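Local coordinates for protein glycerate dehydrogenase (Bacillus sp. 5mfcol3.1, PDB 6P2I) that reduces acyclic imino acids with NADPH, probably to amino acids, on a scaffold of the D-isomer-specific 2-hydroxyacid dehydrogenase family, at residues R283-N286 with M287-L290; Q96-K99 with Q100-E104; T73-Y76 with D77-D80; A103-V106 with F107-F111. All blocks are in the same frame, centred on the assembly; numbering follows the deposited sequence.

Contact 1: residues R283-N286 with M287-L290; sequences REKN and MYEL. With DAR (D-arginine), chain D.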
loop_
_atom_site.group_PDB
_atom_site.type_symbol
_atom_site.label_atom_id
_atom_site.label_comp_id
_atom_site.label_asym_id
_atom_site.label_seq_id
_atom_site.Cartn_x
_atom_site.Cartn_y
_atom_site.Cartn_z
ATOM N N ARG A 283 5.585 -4.109 18.624
ATOM C CA ARG A 283 6.404 -3.729 19.774
ATOM C C ARG A 283 5.925 -4.418 21.040
ATOM O O ARG A 283 6.735 -4.706 21.926
ATOM C CB ARG A 283 6.419 -2.204 19.945
ATOM C CG ARG A 283 5.119 -1.595 20.444
ATOM C CD ARG A 283 5.255 -0.093 20.618
ATOM N NE ARG A 283 4.116 0.488 21.322
ATOM C CZ ARG A 283 4.040 1.761 21.685
ATOM N NH1 ARG A 283 5.030 2.604 21.395
ATOM N NH2 ARG A 283 2.969 2.197 22.332
ATOM N N GLU A 284 4.629 -4.721 21.142
ATOM C CA GLU A 284 4.163 -5.500 22.286
ATOM C C GLU A 284 4.667 -6.936 22.204
ATOM O O GLU A 284 5.167 -7.487 23.194
ATOM C CB GLU A 284 2.636 -5.459 22.384
ATOM C CG GLU A 284 2.120 -5.496 23.820
ATOM C CD GLU A 284 2.506 -4.261 24.637
ATOM O OE1 GLU A 284 2.898 -3.232 24.042
ATOM O OE2 GLU A 284 2.405 -4.313 25.883
ATOM N N LYS A 285 4.545 -7.561 21.031
ATOM C CA LYS A 285 5.077 -8.907 20.854
ATOM C C LYS A 285 6.568 -8.948 21.144
ATOM O O LYS A 285 7.074 -9.945 21.669
ATOM C CB LYS A 285 4.812 -9.401 19.432
ATOM C CG LYS A 285 3.407 -9.914 19.219
ATOM C CD LYS A 285 3.163 -10.155 17.720
ATOM C CE LYS A 285 2.015 -11.101 17.466
ATOM N NZ LYS A 285 1.913 -11.385 16.003
ATOM N N ASN A 286 7.286 -7.875 20.791
ATOM C CA ASN A 286 8.717 -7.798 21.062
ATOM C C ASN A 286 8.978 -7.965 22.552
ATOM O O ASN A 286 9.915 -8.669 22.956
ATOM C CB ASN A 286 9.239 -6.450 20.544
ATOM C CG ASN A 286 10.757 -6.407 20.308
ATOM O OD1 ASN A 286 11.276 -5.376 19.862
ATOM N ND2 ASN A 286 11.469 -7.495 20.614
ATOM N N MET A 287 8.133 -7.345 23.380
ATOM C CA MET A 287 8.263 -7.475 24.830
ATOM C C MET A 287 7.943 -8.890 25.283
ATOM O O MET A 287 8.623 -9.431 26.166
ATOM C CB MET A 287 7.348 -6.471 25.528
ATOM C CG MET A 287 7.632 -5.010 25.193
ATOM S SD MET A 287 9.292 -4.477 25.678
ATOM C CE MET A 287 10.209 -4.624 24.145
ATOM N N TYR A 288 6.902 -9.502 24.705
ATOM C CA TYR A 288 6.571 -10.874 25.078
ATOM C C TYR A 288 7.720 -11.819 24.756
ATOM O O TYR A 288 8.004 -12.747 25.527
ATOM C CB TYR A 288 5.310 -11.358 24.360
ATOM C CG TYR A 288 4.040 -10.546 24.538
ATOM C CD1 TYR A 288 3.816 -9.777 25.661
ATOM C CD2 TYR A 288 3.038 -10.589 23.566
ATOM C CE1 TYR A 288 2.633 -9.047 25.818
ATOM C CE2 TYR A 288 1.865 -9.869 23.704
ATOM C CZ TYR A 288 1.662 -9.097 24.829
ATOM O OH TYR A 288 0.483 -8.384 24.955
ATOM N N GLU A 289 8.383 -11.611 23.611
ATOM C CA GLU A 289 9.505 -12.469 23.225
ATOM C C GLU A 289 10.703 -12.254 24.136
ATOM O O GLU A 289 11.354 -13.219 24.550
ATOM C CB GLU A 289 9.900 -12.217 21.769
ATOM C CG GLU A 289 8.904 -12.846 20.782
ATOM C CD GLU A 289 9.292 -12.690 19.316
ATOM O OE1 GLU A 289 9.994 -11.723 18.968
ATOM O OE2 GLU A 289 8.859 -13.536 18.505
ATOM N N LEU A 290 11.008 -10.997 24.450
ATOM C CA LEU A 290 12.089 -10.704 25.386
ATOM C C LEU A 290 11.865 -11.414 26.715
ATOM O O LEU A 290 12.787 -12.024 27.277
ATOM C CB LEU A 290 12.177 -9.193 25.594
ATOM C CG LEU A 290 13.060 -8.743 26.751
ATOM C CD1 LEU A 290 14.501 -9.151 26.514
ATOM C CD2 LEU A 290 12.941 -7.254 26.937
HETATM N N DAR D . 16.443 -4.587 12.260
HETATM C CA DAR D . 15.092 -5.058 12.567
HETATM C CB DAR D . 14.273 -3.985 13.300
HETATM C CG DAR D . 14.852 -3.597 14.664
HETATM C CD DAR D . 13.826 -2.871 15.529
HETATM N NE DAR D . 14.248 -2.567 16.897
HETATM C CZ DAR D . 13.580 -3.058 17.945
HETATM N NH1 DAR D . 12.839 -4.164 17.816
HETATM N NH2 DAR D . 13.643 -2.459 19.135
HETATM C C DAR D . 15.145 -6.374 13.321
HETATM O O DAR D . 14.268 -6.708 14.143
HETATM O OXT DAR D . 16.091 -7.123 13.082
HETATM O O HOH W 1 0.613 -6.365 27.072
#
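Y288 and E284, one helical turn apart, are joined both by packing and through a water. The packing comes first: the backbone O of E284 sits over one face of the Y288 ring, 3.5 Å above its plane and toward the rim, while E284 CG lies 3.5 Å from Y288 OH. Water 1, in the plane of the ring at its edge, then donates to E284 OE2 and pairs with Y288 OH at 2.9 Å. E284 is bent at chi2 (65°), its carboxylate almost square to the ring with the planes 84° apart; its oxygens are also held by Y11 and W15.

All of this rides on helix 280-298, whose i to i+4 bonds run from Y288 N to E284 O, from E289 N to K285 O (2.9 Å) and from L290 N to N286 O (3.0 Å).

The ligand is met on another side of the helix. N286 OD1 accepts a nearly straight bond from NH1 of the bound D-arginine, 2.8 Å at 171°, and N286 ND2 donates to the backbone O of I72, which fixes the amide's rotation. With a leucine here, the D-arginine guanidinium would probably lose an acceptor and I72 O its donor.

Contact 2: residues Q96-K99 with Q100-E104; sequences QYSK and QAVAE. With DAR (D-arginine), chain D; NAP (NADP nicotinamide-adenine-dinucleotide phosphate), chain C; EDO (1,2-ethanediol), chain I.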
loop_
_atom_site.group_PDB
_atom_site.type_symbol
_atom_site.label_atom_id
_atom_site.label_comp_id
_atom_site.label_asym_id
_atom_site.label_seq_id
_atom_site.Cartn_x
_atom_site.Cartn_y
_atom_site.Cartn_z
ATOM N N GLN A 96 9.979 -13.317 15.951
ATOM C CA GLN A 96 8.752 -13.197 15.157
ATOM C C GLN A 96 7.945 -11.931 15.406
ATOM O O GLN A 96 6.935 -11.723 14.723
ATOM C CB GLN A 96 7.845 -14.416 15.395
ATOM C CG GLN A 96 8.523 -15.751 15.170
ATOM C CD GLN A 96 7.539 -16.896 15.005
ATOM O OE1 GLN A 96 6.368 -16.688 14.669
ATOM N NE2 GLN A 96 8.015 -18.117 15.222
ATOM N N TYR A 97 8.365 -11.071 16.339
ATOM C CA TYR A 97 7.523 -9.962 16.774
ATOM C C TYR A 97 7.068 -9.077 15.620
ATOM O O TYR A 97 5.959 -8.540 15.664
ATOM C CB TYR A 97 8.270 -9.107 17.820
ATOM C CG TYR A 97 9.460 -8.350 17.260
ATOM C CD1 TYR A 97 10.702 -8.972 17.096
ATOM C CD2 TYR A 97 9.353 -7.011 16.910
ATOM C CE1 TYR A 97 11.784 -8.277 16.565
ATOM C CE2 TYR A 97 10.428 -6.319 16.374
ATOM C CZ TYR A 97 11.634 -6.955 16.204
ATOM O OH TYR A 97 12.697 -6.253 15.677
ATOM N N SER A 98 7.901 -8.889 14.596
ATOM C CA SER A 98 7.594 -7.873 13.595
ATOM C C SER A 98 7.070 -8.434 12.278
ATOM O O SER A 98 6.816 -7.650 11.363
ATOM C CB SER A 98 8.831 -7.014 13.295
ATOM O OG SER A 98 9.732 -7.717 12.457
ATOM N N LYS A 99 6.911 -9.748 12.149
ATOM C CA LYS A 99 6.734 -10.306 10.805
ATOM C C LYS A 99 5.470 -9.784 10.127
ATOM O O LYS A 99 5.477 -9.550 8.911
ATOM C CB LYS A 99 6.765 -11.837 10.828
ATOM C CG LYS A 99 5.630 -12.580 11.519
ATOM C CD LYS A 99 5.923 -14.094 11.471
ATOM C CE LYS A 99 4.808 -14.905 12.144
ATOM N NZ LYS A 99 4.933 -16.378 11.896
ATOM N N GLN A 100 4.387 -9.570 10.883
ATOM C CA GLN A 100 3.180 -9.024 10.251
ATOM C C GLN A 100 3.370 -7.557 9.884
ATOM O O GLN A 100 2.960 -7.122 8.797
ATOM C CB GLN A 100 1.965 -9.194 11.168
ATOM C CG GLN A 100 0.656 -8.703 10.541
ATOM C CD GLN A 100 0.184 -9.609 9.424
ATOM O OE1 GLN A 100 0.450 -10.817 9.429
ATOM N NE2 GLN A 100 -0.533 -9.034 8.454
ATOM N N ALA A 101 3.977 -6.778 10.784
ATOM C CA ALA A 101 4.261 -5.373 10.497
ATOM C C ALA A 101 5.134 -5.228 9.254
ATOM O O ALA A 101 4.851 -4.404 8.376
ATOM C CB ALA A 101 4.939 -4.719 11.707
ATOM N N VAL A 102 6.192 -6.038 9.147
ATOM C CA VAL A 102 7.101 -5.885 8.015
ATOM C C VAL A 102 6.430 -6.355 6.732
ATOM O O VAL A 102 6.563 -5.721 5.679
ATOM C CB VAL A 102 8.426 -6.630 8.266
ATOM C CG1 VAL A 102 9.339 -6.534 7.039
ATOM C CG2 VAL A 102 9.124 -6.030 9.489
ATOM N N ALA A 103 5.707 -7.477 6.796
ATOM C CA ALA A 103 5.006 -7.954 5.609
ATOM C C ALA A 103 4.013 -6.914 5.100
ATOM O O ALA A 103 3.927 -6.671 3.888
ATOM C CB ALA A 103 4.297 -9.274 5.914
ATOM N N GLU A 104 3.266 -6.276 6.001
ATOM C CA GLU A 104 2.367 -5.217 5.546
ATOM C C GLU A 104 3.144 -4.046 4.966
ATOM O O GLU A 104 2.700 -3.421 3.994
ATOM C CB GLU A 104 1.458 -4.757 6.686
ATOM C CG GLU A 104 0.424 -5.800 7.045
ATOM C CD GLU A 104 -0.603 -5.346 8.069
ATOM O OE1 GLU A 104 -0.762 -4.123 8.277
ATOM O OE2 GLU A 104 -1.253 -6.236 8.668
HETATM N N DAR D . 16.443 -4.587 12.260
HETATM C CA DAR D . 15.092 -5.058 12.567
HETATM C CB DAR D . 14.273 -3.985 13.300
HETATM C CG DAR D . 14.852 -3.597 14.664
HETATM C CD DAR D . 13.826 -2.871 15.529
HETATM N NE DAR D . 14.248 -2.567 16.897
HETATM C CZ DAR D . 13.580 -3.058 17.945
HETATM N NH1 DAR D . 12.839 -4.164 17.816
HETATM N NH2 DAR D . 13.643 -2.459 19.135
HETATM C C DAR D . 15.145 -6.374 13.321
HETATM O O DAR D . 14.268 -6.708 14.143
HETATM O OXT DAR D . 16.091 -7.123 13.082
HETATM P PA NAP C . 14.196 -16.110 8.938
HETATM O O1A NAP C . 15.507 -16.577 9.536
HETATM O O2A NAP C . 12.905 -16.687 9.441
HETATM O O5B NAP C . 14.261 -16.378 7.364
HETATM C C5B NAP C . 15.447 -16.122 6.618
HETATM C C4B NAP C . 15.232 -16.690 5.220
HETATM O O4B NAP C . 16.380 -16.351 4.439
HETATM C C3B NAP C . 15.139 -18.218 5.220
HETATM O O3B NAP C . 14.315 -18.639 4.115
HETATM C C2B NAP C . 16.556 -18.655 4.939
HETATM O O2B NAP C . 16.633 -19.939 4.338
HETATM C C1B NAP C . 16.946 -17.572 3.949
HETATM N N9A NAP C . 18.407 -17.490 3.797
HETATM C C8A NAP C . 19.323 -17.384 4.780
HETATM N N7A NAP C . 20.573 -17.358 4.255
HETATM C C5A NAP C . 20.443 -17.471 2.920
HETATM C C6A NAP C . 21.360 -17.510 1.764
HETATM N N6A NAP C . 22.700 -17.431 1.944
HETATM N N1A NAP C . 20.810 -17.624 0.537
HETATM C C2A NAP C . 19.475 -17.702 0.341
HETATM N N3A NAP C . 18.572 -17.673 1.340
HETATM C C4A NAP C . 19.011 -17.560 2.626
HETATM O O3 NAP C . 14.248 -14.498 9.021
HETATM P PN NAP C . 13.005 -13.479 9.082
HETATM O O1N NAP C . 12.376 -13.508 10.453
HETATM O O2N NAP C . 12.110 -13.696 7.883
HETATM O O5D NAP C . 13.787 -12.083 8.948
HETATM C C5D NAP C . 14.570 -11.806 7.781
HETATM C C4D NAP C . 15.297 -10.476 7.930
HETATM O O4D NAP C . 14.340 -9.423 7.986
HETATM C C3D NAP C . 16.069 -10.318 9.233
HETATM O O3D NAP C . 17.360 -10.944 9.190
HETATM C C2D NAP C . 16.143 -8.806 9.378
HETATM O O2D NAP C . 17.388 -8.335 8.847
HETATM C C1D NAP C . 14.964 -8.279 8.557
HETATM N N1N NAP C . 14.021 -7.550 9.414
HETATM C C2N NAP C . 13.706 -6.277 9.115
HETATM C C3N NAP C . 12.831 -5.546 9.914
HETATM C C7N NAP C . 12.513 -4.110 9.577
HETATM O O7N NAP C . 12.012 -3.394 10.432
HETATM N N7N NAP C . 12.835 -3.613 8.374
HETATM C C4N NAP C . 12.278 -6.157 11.042
HETATM C C5N NAP C . 12.626 -7.477 11.340
HETATM C C6N NAP C . 13.501 -8.153 10.496
HETATM P P2B NAP C . 16.669 -21.314 5.184
HETATM O O1X NAP C . 17.810 -21.156 6.175
HETATM O O2X NAP C . 15.331 -21.395 5.869
HETATM O O3X NAP C . 16.852 -22.366 4.123
HETATM C C1 EDO I . -0.850 -12.451 6.694
HETATM O O1 EDO I . -0.716 -12.749 8.096
HETATM C C2 EDO I . -2.261 -11.951 6.404
HETATM O O2 EDO I . -2.432 -10.620 6.910
HETATM O O HOH W 2 4.093 -7.995 13.641
#
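The Y97 ring carries S98 CB on one face, 3.5 Å above the plane and toward the rim. Q96 to K99 form a type I turn that leads straight into helix 99-114, so this is a helix start built into the active site. D-arginine NH1 donates to Y97 OH at 3.0 Å, although the hydroxyl's exact place is less sure. S98 OG lies 3.1 Å from C5N of the NADP nicotinamide, and V102 CG2 comes 3.5 Å from its C4N. These two side chains also touch each other, S98 OG against V102 CG2, and the first full helical bond, from V102 N to S98 O, ties them together at 2.8 Å. Water 2 bridges Y97 O and A101 N.

At the turn, K99 runs out extended to donate from NZ to Q96 OE1 and to Q152. On the helix, Q100, bent at chi2 (71°), grips a 1,2-ethanediol, probably from the crystallisation liquor, through both ends of its amide. A leucine in place of Q100 would probably leave E104, whose carboxylate also accepts from I140 and R141 of the second subunit, without one of its donors. That donor is Q100 NE2, 2.9 Å from the anti lone pair of E104 OE2, in the amide plane and almost straight at 174°.

Contact 3: residues T73-Y76 with D77-D80; sequences TTSY and DYID. With DAR (D-arginine), chain D.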
loop_
_atom_site.group_PDB
_atom_site.type_symbol
_atom_site.label_atom_id
_atom_site.label_comp_id
_atom_site.label_asym_id
_atom_site.label_seq_id
_atom_site.Cartn_x
_atom_site.Cartn_y
_atom_site.Cartn_z
ATOM N N THR A 73 16.261 -7.363 18.674
ATOM C CA THR A 73 15.971 -7.415 17.250
ATOM C C THR A 73 15.854 -8.853 16.764
ATOM O O THR A 73 16.320 -9.794 17.408
ATOM C CB THR A 73 17.087 -6.715 16.479
ATOM O OG1 THR A 73 18.342 -7.319 16.831
ATOM C CG2 THR A 73 17.120 -5.244 16.836
ATOM N N THR A 74 15.215 -9.019 15.594
ATOM C CA THR A 74 15.324 -10.297 14.894
ATOM C C THR A 74 16.695 -10.447 14.253
ATOM O O THR A 74 17.273 -11.542 14.237
ATOM C CB THR A 74 14.223 -10.401 13.838
ATOM O OG1 THR A 74 12.965 -10.328 14.499
ATOM C CG2 THR A 74 14.334 -11.722 13.051
ATOM N N SER A 75 17.234 -9.358 13.718
ATOM C CA SER A 75 18.578 -9.387 13.165
ATOM C C SER A 75 19.615 -9.546 14.273
ATOM O O SER A 75 19.425 -9.094 15.407
ATOM C CB SER A 75 18.846 -8.108 12.367
ATOM O OG SER A 75 20.224 -7.823 12.277
ATOM N N TYR A 76 20.707 -10.205 13.939
ATOM C CA TYR A 76 21.834 -10.295 14.858
ATOM C C TYR A 76 23.141 -10.106 14.103
ATOM O O TYR A 76 24.196 -10.582 14.537
ATOM C CB TYR A 76 21.809 -11.617 15.630
ATOM C CG TYR A 76 21.605 -12.825 14.756
ATOM C CD1 TYR A 76 22.679 -13.426 14.125
ATOM C CD2 TYR A 76 20.332 -13.354 14.543
ATOM C CE1 TYR A 76 22.505 -14.525 13.314
ATOM C CE2 TYR A 76 20.152 -14.461 13.736
ATOM C CZ TYR A 76 21.242 -15.039 13.127
ATOM O OH TYR A 76 21.086 -16.143 12.323
ATOM N N ASP A 77 23.087 -9.385 12.981
ATOM C CA ASP A 77 24.246 -9.221 12.117
ATOM C C ASP A 77 25.278 -8.275 12.705
ATOM O O ASP A 77 26.401 -8.220 12.199
ATOM C CB ASP A 77 23.810 -8.720 10.731
ATOM C CG ASP A 77 23.019 -7.423 10.789
ATOM O OD1 ASP A 77 22.775 -6.902 11.894
ATOM O OD2 ASP A 77 22.629 -6.918 9.716
ATOM N N TYR A 78 24.923 -7.537 13.753
ATOM C CA TYR A 78 25.838 -6.623 14.421
ATOM C C TYR A 78 26.515 -7.277 15.621
ATOM O O TYR A 78 27.279 -6.617 16.338
ATOM C CB TYR A 78 25.085 -5.349 14.825
ATOM C CG TYR A 78 23.854 -5.582 15.683
ATOM C CD1 TYR A 78 22.635 -5.969 15.124
ATOM C CD2 TYR A 78 23.914 -5.411 17.057
ATOM C CE1 TYR A 78 21.522 -6.181 15.917
ATOM C CE2 TYR A 78 22.819 -5.603 17.854
ATOM C CZ TYR A 78 21.622 -6.002 17.284
ATOM O OH TYR A 78 20.526 -6.198 18.083
ATOM N N ILE A 79 26.268 -8.570 15.826
ATOM C CA ILE A 79 26.798 -9.353 16.937
ATOM C C ILE A 79 27.653 -10.475 16.366
ATOM O O ILE A 79 27.200 -11.207 15.482
ATOM C CB ILE A 79 25.650 -9.939 17.781
ATOM C CG1 ILE A 79 24.708 -8.832 18.247
ATOM C CG2 ILE A 79 26.183 -10.668 18.956
ATOM C CD1 ILE A 79 25.361 -7.883 19.195
ATOM N N ASP A 80 28.874 -10.634 16.882
ATOM C CA ASP A 80 29.729 -11.744 16.447
ATOM C C ASP A 80 29.295 -13.003 17.192
ATOM O O ASP A 80 29.843 -13.359 18.236
ATOM C CB ASP A 80 31.202 -11.439 16.690
ATOM C CG ASP A 80 32.131 -12.404 15.950
ATOM O OD1 ASP A 80 33.190 -11.958 15.456
ATOM O OD2 ASP A 80 31.804 -13.611 15.858
HETATM N N DAR D . 16.443 -4.587 12.260
HETATM C CA DAR D . 15.092 -5.058 12.567
HETATM C CB DAR D . 14.273 -3.985 13.300
HETATM C CG DAR D . 14.852 -3.597 14.664
HETATM C CD DAR D . 13.826 -2.871 15.529
HETATM N NE DAR D . 14.248 -2.567 16.897
HETATM C CZ DAR D . 13.580 -3.058 17.945
HETATM N NH1 DAR D . 12.839 -4.164 17.816
HETATM N NH2 DAR D . 13.643 -2.459 19.135
HETATM C C DAR D . 15.145 -6.374 13.321
HETATM O O DAR D . 14.268 -6.708 14.143
HETATM O OXT DAR D . 16.091 -7.123 13.082
HETATM O O HOH W 3 20.256 -9.259 9.378
#
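Y78 OH donates to T73 OG1 across this loop, 2.8 Å apart, with the hydroxyl of T73 meeting the ring at its edge. The loop links strand 68-71 to helix 81-86, and its first half grips the D-arginine carboxylate with consecutive backbone amides: T74 N donates to O of D-arginine and S75 N to its OXT at 2.6 Å. T73 CG2 lies 3.5 Å from the ligand's CG, so the same threonine faces the aliphatic part of the ligand with its methyl.

A second shell of side chains probably holds these amides in place. Having accepted from Y78, T73 OG1 in turn donates to S75 O at 2.5 Å, a chain of two bonds that is likely to steady the curve of backbone holding both amides. That works because OG1 lies between backbone N and carbonyl carbon (chi1 55°), leaving CG2 for the ligand.

Farther out, I79 CG1 covers one face of the Y78 ring. The D77 carboxylate forms a salt bridge through OD2 with R229, a residue of the D-arginine pocket. Y76 to I79 make a type I turn, closed by I79 N on Y76 O at 3.2 Å, with the donor above the carbonyl plane.

Contact 4: residues A103-V106 with F107-F111; sequences AEHV and FALLF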
loop_
_atom_site.group_PDB
_atom_site.type_symbol
_atom_site.label_atom_id
_atom_site.label_comp_id
_atom_site.label_asym_id
_atom_site.label_seq_id
_atom_site.Cartn_x
_atom_site.Cartn_y
_atom_site.Cartn_z
ATOM N N ALA A 103 5.707 -7.477 6.796
ATOM C CA ALA A 103 5.006 -7.954 5.609
ATOM C C ALA A 103 4.013 -6.914 5.100
ATOM O O ALA A 103 3.927 -6.671 3.888
ATOM C CB ALA A 103 4.297 -9.274 5.914
ATOM N N GLU A 104 3.266 -6.276 6.001
ATOM C CA GLU A 104 2.367 -5.217 5.546
ATOM C C GLU A 104 3.144 -4.046 4.966
ATOM O O GLU A 104 2.700 -3.421 3.994
ATOM C CB GLU A 104 1.458 -4.757 6.686
ATOM C CG GLU A 104 0.424 -5.800 7.045
ATOM C CD GLU A 104 -0.603 -5.346 8.069
ATOM O OE1 GLU A 104 -0.762 -4.123 8.277
ATOM O OE2 GLU A 104 -1.253 -6.236 8.668
ATOM N N HIS A 105 4.325 -3.751 5.524
ATOM C CA HIS A 105 5.129 -2.663 4.986
ATOM C C HIS A 105 5.603 -2.949 3.577
ATOM O O HIS A 105 5.771 -2.015 2.782
ATOM C CB HIS A 105 6.339 -2.411 5.891
ATOM C CG HIS A 105 6.922 -1.050 5.748
ATOM N ND1 HIS A 105 6.354 0.066 6.326
ATOM C CD2 HIS A 105 8.048 -0.620 5.127
ATOM C CE1 HIS A 105 7.110 1.121 6.074
ATOM N NE2 HIS A 105 8.139 0.733 5.341
ATOM N N VAL A 106 5.857 -4.220 3.248
ATOM C CA VAL A 106 6.230 -4.551 1.879
ATOM C C VAL A 106 5.149 -4.068 0.917
ATOM O O VAL A 106 5.443 -3.473 -0.130
ATOM C CB VAL A 106 6.456 -6.069 1.729
ATOM C CG1 VAL A 106 6.557 -6.461 0.260
ATOM C CG2 VAL A 106 7.712 -6.521 2.490
ATOM N N PHE A 107 3.887 -4.298 1.270
ATOM C CA PHE A 107 2.798 -3.865 0.403
ATOM C C PHE A 107 2.595 -2.360 0.474
ATOM O O PHE A 107 2.278 -1.742 -0.542
ATOM C CB PHE A 107 1.521 -4.639 0.743
ATOM C CG PHE A 107 1.576 -6.057 0.277
ATOM C CD1 PHE A 107 2.176 -7.041 1.056
ATOM C CD2 PHE A 107 1.094 -6.391 -0.974
ATOM C CE1 PHE A 107 2.266 -8.335 0.604
ATOM C CE2 PHE A 107 1.178 -7.696 -1.436
ATOM C CZ PHE A 107 1.754 -8.668 -0.649
ATOM N N ALA A 108 2.821 -1.744 1.639
ATOM C CA ALA A 108 2.818 -0.286 1.713
ATOM C C ALA A 108 3.815 0.309 0.727
ATOM O O ALA A 108 3.487 1.221 -0.042
ATOM C CB ALA A 108 3.136 0.177 3.142
ATOM N N LEU A 109 5.048 -0.209 0.724
ATOM C CA LEU A 109 6.065 0.306 -0.183
ATOM C C LEU A 109 5.737 -0.004 -1.637
ATOM O O LEU A 109 5.895 0.860 -2.508
ATOM C CB LEU A 109 7.424 -0.287 0.170
ATOM C CG LEU A 109 8.037 0.236 1.459
ATOM C CD1 LEU A 109 9.278 -0.600 1.809
ATOM C CD2 LEU A 109 8.396 1.719 1.329
ATOM N N LEU A 110 5.307 -1.236 -1.916
ATOM C CA LEU A 110 4.991 -1.641 -3.280
ATOM C C LEU A 110 3.918 -0.744 -3.881
ATOM O O LEU A 110 4.053 -0.272 -5.010
ATOM C CB LEU A 110 4.545 -3.108 -3.294
ATOM C CG LEU A 110 3.910 -3.673 -4.568
ATOM C CD1 LEU A 110 4.847 -3.557 -5.764
ATOM C CD2 LEU A 110 3.509 -5.131 -4.343
ATOM N N PHE A 111 2.848 -0.498 -3.126
ATOM C CA PHE A 111 1.778 0.364 -3.619
ATOM C C PHE A 111 2.247 1.811 -3.747
ATOM O O PHE A 111 1.893 2.497 -4.708
ATOM C CB PHE A 111 0.569 0.272 -2.684
ATOM C CG PHE A 111 -0.285 -0.958 -2.891
ATOM C CD1 PHE A 111 -0.711 -1.333 -4.170
ATOM C CD2 PHE A 111 -0.672 -1.733 -1.805
ATOM C CE1 PHE A 111 -1.501 -2.476 -4.346
ATOM C CE2 PHE A 111 -1.442 -2.860 -1.968
ATOM C CZ PHE A 111 -1.874 -3.228 -3.243
#
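H105 lays its imidazole obliquely across the side chain of L109, one turn farther along the helix, with CD2 3.5 Å from L109 CD1 and 3.8 Å from L109 CG. CG of H105 stands anti to the backbone N (chi1 -158°), which brings the ring round toward L109; its NE2 is hydrogen-bonded to T272 OG1, so the polar end has a partner while CD2 packs on the leucine.

A second overlap is made by F107. The backbone O of A103 lies in the plane of the F107 ring, at its edge, 3.4 Å from CD1, a position in which the ring's slightly positive rim faces a carbonyl oxygen. V106 adds an apolar contact from CB to F107 CD1.

Beneath these side chains runs the regular i to i+4 bonding of an alpha helix: A108 N to E104 O at 2.9 Å, L109 N to H105 O at 2.8 Å and L110 N to V106 O at 2.9 Å. A108 CB rests 3.4 Å from H105 O, and L110 CB 3.3 Å from V106 O.

Helix 99-114 is buried on several sides. V106, L109 and L110 pack on strands 195-198 and 223-226 of the seven-stranded parallel sheet, A103 and F107 lean on helix 152-163, and F107 and A108 touch F111 of the second subunit.

Contacts 1, 2 and 3 meet around D-arginine, each giving a different grip: a side-chain amide, a tyrosine hydroxyl and paired backbone amides. Contacts 1 and 2 also touch directly, the E289 carboxylate accepting from Q96 N at 2.8 Å (OE2), while Y97 CE1 packs 3.1 Å from T74 OG1 between contacts 2 and 3. Contacts 2 and 4 share A103 and E104 on helix 99-114, yet the chemistry shifts along it, from cofactor and bound D-arginine at its start to mainly apolar packing and a subunit interface farther on. Contacts 2 and 4 are buried; contacts 1 and 3 are only partly so, and contact 1 has its tyrosine-water bridge on an exposed side.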